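Side-chain contacts in ferritin (Pseudo-nitzschia multiseries, PDB 4IWK), which probably stores iron in a soluble, non-toxic form, taking it up as ferrous iron and depositing it as ferric hydroxide after oxidation: residues E85-W88 with Q89-E93; P149-L152 with R153-V157. All coordinates share one frame; numbering follows the deposited sequence.

Interaction 1: E85-W88 with Q89-E93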
loop_
_atom_site.group_PDB
_atom_site.type_symbol
_atom_site.label_atom_id
_atom_site.label_comp_id
_atom_site.label_asym_id
_atom_site.label_seq_id
_atom_site.Cartn_x
_atom_site.Cartn_y
_atom_site.Cartn_z
ATOM N N GLU A 85 23.901 48.814 -9.207
ATOM C CA GLU A 85 25.375 48.630 -9.254
ATOM C C GLU A 85 26.119 49.163 -8.000
ATOM O O GLU A 85 27.078 48.493 -7.494
ATOM C CB GLU A 85 25.933 49.359 -10.480
ATOM C CG GLU A 85 27.370 48.884 -10.658
ATOM C CD GLU A 85 28.029 49.579 -11.843
ATOM O OE1 GLU A 85 27.282 49.866 -12.794
ATOM O OE2 GLU A 85 29.281 49.772 -11.803
ATOM N N ASP A 86 25.676 50.322 -7.470
ATOM C CA ASP A 86 26.318 50.872 -6.310
ATOM C C ASP A 86 26.128 49.913 -5.130
ATOM O O ASP A 86 27.042 49.759 -4.296
ATOM C CB ASP A 86 25.650 52.205 -5.904
ATOM C CG ASP A 86 25.868 53.337 -6.927
ATOM O OD1 ASP A 86 26.866 53.283 -7.689
ATOM O OD2 ASP A 86 25.071 54.313 -6.883
ATOM N N VAL A 87 24.929 49.386 -4.984
ATOM C CA VAL A 87 24.647 48.527 -3.832
ATOM C C VAL A 87 25.534 47.229 -3.948
ATOM O O VAL A 87 26.212 46.865 -2.988
ATOM C CB VAL A 87 23.184 48.062 -3.806
ATOM C CG1 VAL A 87 22.941 47.295 -2.472
ATOM C CG2 VAL A 87 22.273 49.325 -3.802
ATOM N N TRP A 88 25.492 46.562 -5.111
ATOM C CA TRP A 88 26.308 45.342 -5.246
ATOM C C TRP A 88 27.796 45.584 -5.047
ATOM O O TRP A 88 28.495 44.782 -4.507
ATOM C CB TRP A 88 26.023 44.722 -6.604
ATOM C CG TRP A 88 24.643 44.032 -6.626
ATOM C CD1 TRP A 88 23.516 44.499 -7.189
ATOM C CD2 TRP A 88 24.313 42.773 -6.008
ATOM N NE1 TRP A 88 22.489 43.570 -7.027
ATOM C CE2 TRP A 88 22.958 42.543 -6.252
ATOM C CE3 TRP A 88 25.073 41.810 -5.277
ATOM C CZ2 TRP A 88 22.307 41.379 -5.833
ATOM C CZ3 TRP A 88 24.412 40.655 -4.828
ATOM C CH2 TRP A 88 23.040 40.468 -5.120
ATOM N N GLN A 89 28.280 46.728 -5.491
ATOM C CA GLN A 89 29.695 47.051 -5.267
ATOM C C GLN A 89 30.017 47.211 -3.770
ATOM O O GLN A 89 31.029 46.700 -3.252
ATOM C CB GLN A 89 30.026 48.376 -6.065
ATOM C CG GLN A 89 31.443 48.914 -5.675
ATOM C CD GLN A 89 32.576 48.018 -6.271
ATOM O OE1 GLN A 89 32.423 47.540 -7.381
ATOM N NE2 GLN A 89 33.655 47.748 -5.503
ATOM N N SER A 90 29.090 47.834 -3.045
ATOM C CA SER A 90 29.277 47.880 -1.575
ATOM C C SER A 90 29.226 46.485 -0.932
ATOM O O SER A 90 29.984 46.249 0.042
ATOM C CB SER A 90 28.192 48.743 -0.923
ATOM O OG SER A 90 28.410 50.138 -1.263
ATOM N N ILE A 91 28.373 45.598 -1.445
ATOM C CA ILE A 91 28.275 44.247 -0.846
ATOM C C ILE A 91 29.586 43.500 -1.198
ATOM O O ILE A 91 30.119 42.763 -0.362
ATOM C CB ILE A 91 27.085 43.515 -1.402
ATOM C CG1 ILE A 91 25.805 44.256 -0.923
ATOM C CG2 ILE A 91 27.066 42.048 -1.029
ATOM C CD1 ILE A 91 25.753 44.343 0.574
ATOM N N LEU A 92 30.120 43.683 -2.391
ATOM C CA LEU A 92 31.446 43.033 -2.691
ATOM C C LEU A 92 32.501 43.503 -1.715
ATOM O O LEU A 92 33.228 42.685 -1.105
ATOM C CB LEU A 92 31.849 43.398 -4.131
ATOM C CG LEU A 92 33.267 42.772 -4.433
ATOM C CD1 LEU A 92 33.258 41.263 -4.416
ATOM C CD2 LEU A 92 33.678 43.321 -5.800
ATOM N N GLU A 93 32.588 44.799 -1.495
ATOM C CA GLU A 93 33.536 45.360 -0.535
ATOM C C GLU A 93 33.338 44.824 0.872
ATOM O O GLU A 93 34.323 44.590 1.555
ATOM C CB GLU A 93 33.445 46.868 -0.570
ATOM C CG GLU A 93 34.061 47.409 -1.844
ATOM C CD GLU A 93 33.729 48.875 -2.044
ATOM O OE1 GLU A 93 33.355 49.513 -1.089
ATOM O OE2 GLU A 93 33.843 49.396 -3.158
HETATM O O HOH W 1 29.145 51.542 -4.165
#

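Interaction 2: P149-L152 with R153-V157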
loop_
_atom_site.group_PDB
_atom_site.type_symbol
_atom_site.label_atom_id
_atom_site.label_comp_id
_atom_site.label_asym_id
_atom_site.label_seq_id
_atom_site.Cartn_x
_atom_site.Cartn_y
_atom_site.Cartn_z
ATOM N N PRO A 149 18.685 50.373 -21.085
ATOM C CA PRO A 149 17.620 50.820 -20.181
ATOM C C PRO A 149 16.550 49.777 -19.980
ATOM O O PRO A 149 16.083 49.223 -20.922
ATOM C CB PRO A 149 17.006 51.993 -20.970
ATOM C CG PRO A 149 18.184 52.529 -21.683
ATOM C CD PRO A 149 19.007 51.358 -22.114
ATOM N N GLY A 150 16.216 49.477 -18.739
ATOM C CA GLY A 150 15.163 48.552 -18.393
ATOM C C GLY A 150 15.576 47.075 -18.366
ATOM O O GLY A 150 14.922 46.225 -17.856
ATOM N N LEU A 151 16.752 46.798 -18.949
ATOM C CA LEU A 151 17.130 45.354 -19.101
ATOM C C LEU A 151 17.456 44.729 -17.758
ATOM O O LEU A 151 17.084 43.586 -17.541
ATOM C CB LEU A 151 18.343 45.237 -20.067
ATOM C CG LEU A 151 18.819 43.799 -20.265
ATOM C CD1 LEU A 151 17.665 42.998 -20.957
ATOM C CD2 LEU A 151 20.013 43.907 -21.277
ATOM N N LEU A 152 18.125 45.460 -16.858
ATOM C CA LEU A 152 18.439 44.885 -15.523
ATOM C C LEU A 152 17.155 44.481 -14.736
ATOM O O LEU A 152 17.149 43.483 -13.991
ATOM C CB LEU A 152 19.245 45.940 -14.767
ATOM C CG LEU A 152 19.670 45.482 -13.376
ATOM C CD1 LEU A 152 20.706 44.339 -13.519
ATOM C CD2 LEU A 152 20.334 46.693 -12.722
ATOM N N ARG A 153 16.027 45.192 -14.991
ATOM C CA ARG A 153 14.791 44.972 -14.289
ATOM C C ARG A 153 14.335 43.647 -14.762
ATOM O O ARG A 153 13.874 42.787 -13.991
ATOM C CB ARG A 153 13.808 46.152 -14.740
ATOM C CG ARG A 153 12.686 46.433 -13.905
ATOM C CD ARG A 153 13.044 46.856 -12.542
ATOM N NE ARG A 153 13.243 48.280 -12.440
ATOM C CZ ARG A 153 13.101 48.890 -11.250
ATOM N NH1 ARG A 153 12.841 48.123 -10.215
ATOM N NH2 ARG A 153 13.282 50.189 -11.109
ATOM N N SER A 154 14.539 43.359 -16.044
ATOM C CA SER A 154 14.027 42.090 -16.527
ATOM C C SER A 154 14.761 40.943 -15.901
ATOM O O SER A 154 14.247 39.841 -15.829
ATOM C CB SER A 154 13.926 42.020 -18.075
ATOM O OG SER A 154 15.207 42.002 -18.679
ATOM N N LEU A 155 15.894 41.198 -15.288
ATOM C CA LEU A 155 16.592 40.134 -14.635
ATOM C C LEU A 155 16.492 39.984 -13.043
ATOM O O LEU A 155 16.752 38.930 -12.470
ATOM C CB LEU A 155 17.995 40.045 -15.247
ATOM C CG LEU A 155 18.087 39.829 -16.805
ATOM C CD1 LEU A 155 18.111 38.349 -17.137
ATOM C CD2 LEU A 155 17.026 40.584 -17.661
ATOM N N ASP A 156 16.014 41.017 -12.342
ATOM C CA ASP A 156 15.488 40.903 -11.002
ATOM C C ASP A 156 14.234 39.997 -11.058
ATOM O O ASP A 156 14.078 39.066 -10.243
ATOM C CB ASP A 156 15.057 42.285 -10.559
ATOM C CG ASP A 156 14.610 42.328 -9.073
ATOM O OD1 ASP A 156 15.437 42.269 -8.177
ATOM O OD2 ASP A 156 13.423 42.379 -8.797
ATOM N N VAL A 157 13.332 40.324 -12.006
ATOM C CA VAL A 157 12.113 39.519 -12.315
ATOM C C VAL A 157 12.453 38.052 -12.609
ATOM O O VAL A 157 11.910 37.188 -11.954
ATOM C CB VAL A 157 11.281 40.166 -13.461
ATOM C CG1 VAL A 157 10.235 39.192 -13.978
ATOM C CG2 VAL A 157 10.648 41.496 -13.005
#

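Interaction 1: E85-W88 with Q89-E93
V87 and I91, one helical turn apart on helix 84-111, meet on its buried side and illustrate how one stretch of helix divides its side chains between core and surface. Their apolar contact is light, with CG1 of V87 4.5 Å from CG1 of I91. It forms because I91 turns CG1 back beside its own backbone N (chi1 -66°), over the preceding turn, where this methylene also lies 3.4 Å from the carbonyl O of V87.

Backbone bonds hold the turn in place. The N-H groups of Q89 and L92 reach E85 O and W88 O, each at 2.9 Å, in the regular i to i-4 pattern. I91 N donates to V87 O in the same way, and S90 N donates to D86 O at 3.1 Å.

Polar side chains and a water occupy the more exposed side. The water donates to D86 O at 2.8 Å, giving that carbonyl a second donor, and makes a weak bond with S90 OG, whose firmer partner is W81 NE1. D86 itself bonds through OD2 to S82 N, just before the helix. Q89 bends at chi2 (72°), which carries its amide along the helix to E93, one turn on. There NE2 donates to OE2 at 2.9 Å along an almost straight line (164°), close to the amide plane and on the anti side of the carboxylate.

Around helix 84-111, the buried face fits against three other helices of the bundle. V87 lies on A26, W29 and F30 of helix 3-32, while I91 touches Y23 of that helix and M42 of helix 36-62. The indole of W88 meets the F30 ring obliquely and reaches M38 and M42 of helix 36-62 and I138 and L139 of helix 115-145.

Interaction 2: P149-L152 with R153-V157
The first turn of the short C-terminal helix 151-158 brings L151 against S154 and L155. S154 OG sits between its own backbone N and carbonyl carbon (chi1 69°), from where it donates to L151 O at 2.7 Å, in the carbonyl plane and on a lone pair. The L151 methyl CD1 lies 3.5 Å from that hydroxyl oxygen and 4.1 Å from CD2 of L155, the two leucine side chains crossing obliquely. An alanine in place of S154 takes away the hydroxyl and would probably leave the L151 carbonyl with just the weak backbone bonds of this turn.

L152 O takes two N-H groups: L155 N at 2.9 Å from above the carbonyl plane, and D156 N at 3.2 Å within it. G150, with a positive phi of 85°, turns the chain into the helix and receives weak bonds from R153 N and S154 N.

The charged side chains tie the turn to its surroundings. R153 forms a salt bridge through NE with D144 of a second subunit and makes a cation-pi contact with W35, while D156 accepts from G37 N and M38 N in the first turn of helix 36-62. L151 and L155 pack on a third subunit, consistent with the short fifth helix of 24-subunit ferritins, which gathers with its symmetry mates about the four-fold axes of the shell.

Interactions 1 and 2 follow one another along the chain, with centres about 17 Å apart and nearest atoms about 5 Å apart, so they do not touch. M38 of helix 36-62 bridges them: W88 packs on its side chain, while D156 accepts from its backbone N. Interaction 1 belongs to the bundle core beside the ferroxidase site, the side chain of I91 lying about 7 Å from a bound iron(III) ion. Interaction 2 lies at the subunit interface, yet the side chain of D156 is about 5 Å from that of E36, which binds iron in a structure of this protein.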